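Local structure of uncharacterized protein (Bacteroides fragilis, 3EWL) at residues Ala8-Val13 with Leu67-Asp72. The protein is of unknown function, but this C-terminal part has a thioredoxin-like fold with a CxxC pattern and may therefore act in thiol-disulfide chemistry. Numbering follows the deposited sequence.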
ATOM      1  N   ALA A   8     -10.615  -4.134  -4.988  1.00 20.69           N
ATOM      2  CA  ALA A   8     -11.228  -2.927  -5.556  1.00 21.23           C
ATOM      3  C   ALA A   8     -10.197  -1.957  -6.187  1.00 21.26           C
ATOM      4  O   ALA A   8      -9.155  -1.637  -5.601  1.00 19.60           O
ATOM      5  CB  ALA A   8     -12.087  -2.192  -4.519  1.00 20.45           C
ATOM      6  N   ASP A   9     -10.508  -1.509  -7.402  1.00 22.03           N
ATOM      7  CA  ASP A   9      -9.683  -0.561  -8.113  1.00 22.20           C
ATOM      8  C   ASP A   9     -10.028   0.870  -7.695  1.00 22.70           C
ATOM      9  O   ASP A   9     -11.176   1.176  -7.310  1.00 23.03           O
ATOM     10  CB  ASP A   9      -9.866  -0.776  -9.622  1.00 23.41           C
ATOM     11  CG  ASP A   9      -8.692  -0.268 -10.442  1.00 23.75           C
ATOM     12  OD1 ASP A   9      -7.646   0.093  -9.832  1.00 24.18           O
ATOM     13  OD2 ASP A   9      -8.820  -0.224 -11.707  1.00 21.44           O
ATOM     14  N   PHE A  10      -9.028   1.737  -7.747  1.00 21.76           N
ATOM     15  CA  PHE A  10      -9.184   3.170  -7.439  1.00 21.79           C
ATOM     16  C   PHE A  10      -8.069   3.951  -8.123  1.00 20.84           C
ATOM     17  O   PHE A  10      -7.063   3.373  -8.564  1.00 20.65           O
ATOM     18  CB  PHE A  10      -9.084   3.415  -5.921  1.00 20.49           C
ATOM     19  CG  PHE A  10      -7.875   2.795  -5.302  1.00 20.85           C
ATOM     20  CD1 PHE A  10      -6.697   3.529  -5.133  1.00 21.67           C
ATOM     21  CD2 PHE A  10      -7.907   1.470  -4.879  1.00 19.44           C
ATOM     22  CE1 PHE A  10      -5.571   2.941  -4.564  1.00 20.06           C
ATOM     23  CE2 PHE A  10      -6.754   0.860  -4.317  1.00 19.33           C
ATOM     24  CZ  PHE A  10      -5.608   1.604  -4.158  1.00 19.26           C
ATOM     25  N   THR A  11      -8.224   5.270  -8.164  1.00 20.59           N
ATOM     26  CA  THR A  11      -7.182   6.117  -8.715  1.00 20.81           C
ATOM     27  C   THR A  11      -6.394   6.779  -7.587  1.00 21.01           C
ATOM     28  O   THR A  11      -6.859   6.824  -6.434  1.00 20.30           O
ATOM     29  CB  THR A  11      -7.778   7.198  -9.626  1.00 20.98           C
ATOM     30  OG1 THR A  11      -8.773   7.914  -8.893  1.00 22.07           O
ATOM     31  CG2 THR A  11      -8.444   6.539 -10.868  1.00 22.49           C
ATOM     32  N   TYR A  12      -5.224   7.319  -7.913  1.00 20.91           N
ATOM     33  CA  TYR A  12      -4.410   8.023  -6.930  1.00 21.03           C
ATOM     34  C   TYR A  12      -3.504   8.980  -7.661  1.00 21.65           C
ATOM     35  O   TYR A  12      -3.293   8.842  -8.877  1.00 21.59           O
ATOM     36  CB  TYR A  12      -3.580   7.050  -6.066  1.00 20.16           C
ATOM     37  CG  TYR A  12      -2.621   6.219  -6.857  1.00 23.73           C
ATOM     38  CD1 TYR A  12      -1.303   6.640  -7.048  1.00 25.83           C
ATOM     39  CD2 TYR A  12      -3.019   4.996  -7.433  1.00 23.79           C
ATOM     40  CE1 TYR A  12      -0.403   5.886  -7.814  1.00 25.46           C
ATOM     41  CE2 TYR A  12      -2.124   4.227  -8.219  1.00 24.97           C
ATOM     42  CZ  TYR A  12      -0.828   4.683  -8.397  1.00 27.13           C
ATOM     43  OH  TYR A  12       0.047   3.949  -9.134  1.00 26.05           O
ATOM     44  N   VAL A  13      -2.967   9.945  -6.919  1.00 21.62           N
ATOM     45  CA  VAL A  13      -1.929  10.826  -7.433  1.00 22.23           C
ATOM     46  C   VAL A  13      -0.704  10.703  -6.550  1.00 22.51           C
ATOM     47  O   VAL A  13      -0.808  10.389  -5.346  1.00 21.42           O
ATOM     48  CB  VAL A  13      -2.403  12.295  -7.557  1.00 22.33           C
ATOM     49  CG1 VAL A  13      -2.689  12.909  -6.173  1.00 22.86           C
ATOM     50  CG2 VAL A  13      -1.375  13.113  -8.395  1.00 24.18           C
ATOM     51  N   LEU A  67       2.412  -0.140  -2.896  1.00 19.79           N
ATOM     52  CA  LEU A  67       1.587   0.998  -3.156  1.00 19.83           C
ATOM     53  C   LEU A  67       1.026   1.493  -1.824  1.00 19.12           C
ATOM     54  O   LEU A  67       0.091   0.919  -1.262  1.00 19.09           O
ATOM     55  CB  LEU A  67       0.473   0.633  -4.150  1.00 20.61           C
ATOM     56  CG  LEU A  67      -0.528   1.734  -4.482  1.00 22.47           C
ATOM     57  CD1 LEU A  67       0.173   3.008  -5.017  1.00 23.05           C
ATOM     58  CD2 LEU A  67      -1.551   1.205  -5.450  1.00 23.29           C
ATOM     59  N   ALA A  68       1.623   2.562  -1.326  1.00 17.68           N
ATOM     60  CA  ALA A  68       1.230   3.193  -0.090  1.00 16.53           C
ATOM     61  C   ALA A  68       0.220   4.282  -0.446  1.00 17.70           C
ATOM     62  O   ALA A  68       0.514   5.224  -1.245  1.00 18.19           O
ATOM     63  CB  ALA A  68       2.503   3.780   0.615  1.00 16.08           C
ATOM     64  N   ILE A  69      -0.958   4.164   0.148  1.00 16.74           N
ATOM     65  CA  ILE A  69      -2.075   4.994  -0.174  1.00 16.93           C
ATOM     66  C   ILE A  69      -2.629   5.719   1.056  1.00 17.87           C
ATOM     67  O   ILE A  69      -2.992   5.076   2.065  1.00 19.54           O
ATOM     68  CB  ILE A  69      -3.225   4.128  -0.809  1.00 16.03           C
ATOM     69  CG1 ILE A  69      -2.754   3.497  -2.129  1.00 14.26           C
ATOM     70  CG2 ILE A  69      -4.477   4.976  -1.062  1.00 16.88           C
ATOM     71  CD1 ILE A  69      -2.360   4.586  -3.254  1.00 14.03           C
ATOM     72  N   TYR A  70      -2.730   7.045   0.964  1.00 17.46           N
ATOM     73  CA  TYR A  70      -3.425   7.844   1.999  1.00 16.79           C
ATOM     74  C   TYR A  70      -4.856   8.061   1.514  1.00 16.55           C
ATOM     75  O   TYR A  70      -5.052   8.528   0.412  1.00 17.61           O
ATOM     76  CB  TYR A  70      -2.713   9.180   2.206  1.00 16.98           C
ATOM     77  CG  TYR A  70      -3.436  10.126   3.158  1.00 16.69           C
ATOM     78  CD1 TYR A  70      -3.753   9.749   4.488  1.00 14.38           C
ATOM     79  CD2 TYR A  70      -3.777  11.405   2.736  1.00 17.41           C
ATOM     80  CE1 TYR A  70      -4.429  10.635   5.342  1.00 16.22           C
ATOM     81  CE2 TYR A  70      -4.433  12.299   3.573  1.00 15.09           C
ATOM     82  CZ  TYR A  70      -4.739  11.932   4.868  1.00 18.83           C
ATOM     83  OH  TYR A  70      -5.402  12.874   5.655  1.00 16.73           O
ATOM     84  N   PRO A  71      -5.863   7.662   2.320  1.00 17.67           N
ATOM     85  CA  PRO A  71      -7.246   7.670   1.874  1.00 17.61           C
ATOM     86  C   PRO A  71      -8.064   8.843   2.364  1.00 18.23           C
ATOM     87  O   PRO A  71      -9.227   8.971   1.944  1.00 17.40           O
ATOM     88  CB  PRO A  71      -7.826   6.378   2.460  1.00 17.52           C
ATOM     89  CG  PRO A  71      -6.995   6.123   3.685  1.00 19.02           C
ATOM     90  CD  PRO A  71      -5.663   6.832   3.537  1.00 17.98           C
ATOM     91  N   ASP A  72      -7.476   9.694   3.213  1.00 19.07           N
ATOM     92  CA  ASP A  72      -8.250  10.768   3.854  1.00 19.89           C
ATOM     93  C   ASP A  72      -7.988  12.144   3.233  1.00 20.93           C
ATOM     94  O   ASP A  72      -7.595  12.200   2.043  1.00 19.22           O
ATOM     95  CB  ASP A  72      -8.156  10.669   5.379  1.00 20.18           C
ATOM     96  CG  ASP A  72      -8.749   9.330   5.885  1.00 23.36           C
ATOM     97  OD1 ASP A  72      -9.904   9.048   5.499  1.00 22.61           O
ATOM     98  OD2 ASP A  72      -8.079   8.530   6.600  1.00 21.23           O
TER
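CD1 of L67 sits over one face of the Y12 ring, 4.0 Å from its centroid and 16° off the ring normal, a CH-pi contact displaced toward the CZ rim. The other branch of L67, CD2, bridges the two aromatic rings, 4.1 Å from CE2 of Y12 and 4.3 Å from CZ of F10. CD1 of I69 touches both aromatics, 3.9 Å from CB of Y12 and at the edge of the F10 ring, in its plane; CG1 follows alongside, 3.8 Å from CE1 of F10. Both aromatic residues hold CG between backbone N and carbonyl carbon (chi1 51° for F10, 61° for Y12), which raises the rings from their own backbone toward strand 64-70. All four side chains are buried, and I99 of helix 98-101, touching F10 and I69, and I90, touching Y12 and L67, extend the apolar cluster. The looser side carries D9 and T11, both partly exposed: the CB of T11 points away from L67-D72, and D9 bonds S23 through OD2 while OD1 accepts a weak bond from the backbone N of F10. Side chains alone join the segments, since L67 pairs its backbone with M31 and F33 of the central sheet, whereas F10 and Y12 pair with M22 and S20. A short N-terminal beta-hairpin, 11-13 with 19-21, thus packs against a strand of the five-stranded mixed sheet, consistent with the N-terminal hairpin of TlpA/ResA-like members of the thioredoxin superfamily.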